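Local coordinates for chloroplast pentatricopeptide repeat protein 10 (Zea mays, PDB 4M59), which binds two similar intergenic RNA elements, in the atpH 5'-UTR and the psaJ 3'-UTR of chloroplast transcripts, and acts as a barrier to RNA decay, at residues L42-L46 with A55-L59. The protein carries 4 engineered substitutions. Residues are numbered along the deposited sequence; the frame is centred on the assembly and turned at random.
Sequences LLKAL and ALALL
The flat group touched in this otherwise aliphatic contact is the Ala55 peptide carbonyl, where Leu43 rests a methyl against the oxygen, CD2 to Ala55 O at 3.7 Å. A methyl carries no polar hydrogen, which makes this van der Waals packing; the oxygen's helical bond, from Leu59 N, is a weak one. Leu43 reaches it although its CB does not point straight across, because the branched end turns toward the other helix; its second methyl, CD1, lies 4.1 Å from Leu59 CG, with the two side chains crossing at about a right angle. Leucine suits this place, since its fork serves two neighbours at once. Leu46 covers the backbone of Ala55, with CD1 3.8 Å from Ala55 CA, and its CB stands 4.0 Å from Ala55 CB. A side chain as short as alanine leaves the helix backbone open to such approach, and Leu43 and Ala55 CA atoms come within 5.2 Å. Helices 39-47 and 52-65 form an antiparallel hairpin, the building pattern of the PPR alpha-solenoid, here near the N-terminal end of the superhelix; their short segments run at 161°, with axes 9.7 Å apart. The CD2 methyl of Leu58 touches Leu42, Leu43 and Leu46 together, a place where the branched end of a leucine gives one carbon three apolar neighbours. Its CG is anti to the backbone N (chi1 -173°), which carries the branch across the interface and sets CD2 3.8 Å from Leu42 CD1. Beyond the pair, helix 8-16 covers Leu42 and Leu46 through Val12, Leu27 of helix 23-29 meets Leu58, and Val76 of helix 70-82 packs on both Leu43 and Leu59.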
loop_
_atom_site.group_PDB
_atom_site.type_symbol
_atom_site.label_atom_id
_atom_site.label_comp_id
_atom_site.label_asym_id
_atom_site.label_seq_id
_atom_site.Cartn_x
_atom_site.Cartn_y
_atom_site.Cartn_z
ATOM N N LEU A 42 -7.364 -18.377 43.630
ATOM C CA LEU A 42 -6.450 -18.873 42.610
ATOM C C LEU A 42 -6.508 -17.986 41.377
ATOM O O LEU A 42 -5.486 -17.704 40.753
ATOM C CB LEU A 42 -6.797 -20.313 42.238
ATOM C CG LEU A 42 -6.585 -21.371 43.318
ATOM C CD1 LEU A 42 -6.759 -22.767 42.739
ATOM C CD2 LEU A 42 -5.211 -21.218 43.949
ATOM N N LEU A 43 -7.717 -17.553 41.033
ATOM C CA LEU A 43 -7.924 -16.696 39.874
ATOM C C LEU A 43 -7.163 -15.381 40.018
ATOM O O LEU A 43 -6.471 -14.949 39.097
ATOM C CB LEU A 43 -9.413 -16.424 39.670
ATOM C CG LEU A 43 -10.298 -17.654 39.451
ATOM C CD1 LEU A 43 -11.563 -17.268 38.701
ATOM C CD2 LEU A 43 -9.538 -18.738 38.705
ATOM N N LYS A 44 -7.321 -14.755 41.179
ATOM C CA LYS A 44 -6.666 -13.488 41.470
ATOM C C LYS A 44 -5.156 -13.643 41.391
ATOM O O LYS A 44 -4.455 -12.731 40.951
ATOM C CB LYS A 44 -7.070 -12.980 42.853
ATOM C CG LYS A 44 -6.515 -11.607 43.200
ATOM C CD LYS A 44 -7.526 -10.781 43.981
ATOM C CE LYS A 44 -6.859 -9.611 44.679
ATOM N NZ LYS A 44 -7.834 -8.542 45.027
ATOM N N ALA A 45 -4.656 -14.799 41.815
ATOM C CA ALA A 45 -3.230 -15.052 41.749
ATOM C C ALA A 45 -2.753 -15.294 40.335
ATOM O O ALA A 45 -1.686 -14.836 39.951
ATOM C CB ALA A 45 -2.859 -16.226 42.624
ATOM N N LEU A 46 -3.530 -16.027 39.556
ATOM C CA LEU A 46 -3.109 -16.345 38.209
ATOM C C LEU A 46 -3.037 -15.095 37.350
ATOM O O LEU A 46 -2.256 -15.034 36.417
ATOM C CB LEU A 46 -4.044 -17.368 37.591
ATOM C CG LEU A 46 -4.012 -18.751 38.237
ATOM C CD1 LEU A 46 -5.247 -19.540 37.893
ATOM C CD2 LEU A 46 -2.799 -19.501 37.784
ATOM N N ALA A 55 -6.419 -18.764 34.106
ATOM C CA ALA A 55 -7.494 -18.475 35.028
ATOM C C ALA A 55 -8.823 -18.777 34.384
ATOM O O ALA A 55 -9.821 -18.969 35.055
ATOM C CB ALA A 55 -7.436 -17.050 35.448
ATOM N N LEU A 56 -8.831 -18.822 33.066
ATOM C CA LEU A 56 -10.033 -19.138 32.332
ATOM C C LEU A 56 -10.242 -20.634 32.322
ATOM O O LEU A 56 -11.339 -21.115 32.526
ATOM C CB LEU A 56 -9.902 -18.637 30.906
ATOM C CG LEU A 56 -11.106 -17.995 30.237
ATOM C CD1 LEU A 56 -10.832 -17.874 28.779
ATOM C CD2 LEU A 56 -12.330 -18.813 30.443
ATOM N N ALA A 57 -9.171 -21.363 32.076
ATOM C CA ALA A 57 -9.257 -22.799 31.962
ATOM C C ALA A 57 -9.706 -23.423 33.260
ATOM O O ALA A 57 -10.390 -24.436 33.269
ATOM C CB ALA A 57 -7.928 -23.350 31.566
ATOM N N LEU A 58 -9.288 -22.823 34.372
ATOM C CA LEU A 58 -9.665 -23.313 35.690
ATOM C C LEU A 58 -11.140 -23.033 35.929
ATOM O O LEU A 58 -11.870 -23.878 36.443
ATOM C CB LEU A 58 -8.818 -22.642 36.772
ATOM C CG LEU A 58 -8.981 -23.168 38.198
ATOM C CD1 LEU A 58 -8.808 -24.678 38.237
ATOM C CD2 LEU A 58 -7.991 -22.490 39.130
ATOM N N LEU A 59 -11.568 -21.839 35.542
ATOM C CA LEU A 59 -12.948 -21.437 35.659
ATOM C C LEU A 59 -13.829 -22.453 34.992
ATOM O O LEU A 59 -14.803 -22.921 35.553
ATOM C CB LEU A 59 -13.126 -20.110 34.960
ATOM C CG LEU A 59 -13.824 -18.994 35.710
ATOM C CD1 LEU A 59 -14.440 -18.107 34.697
ATOM C CD2 LEU A 59 -14.866 -19.519 36.642
#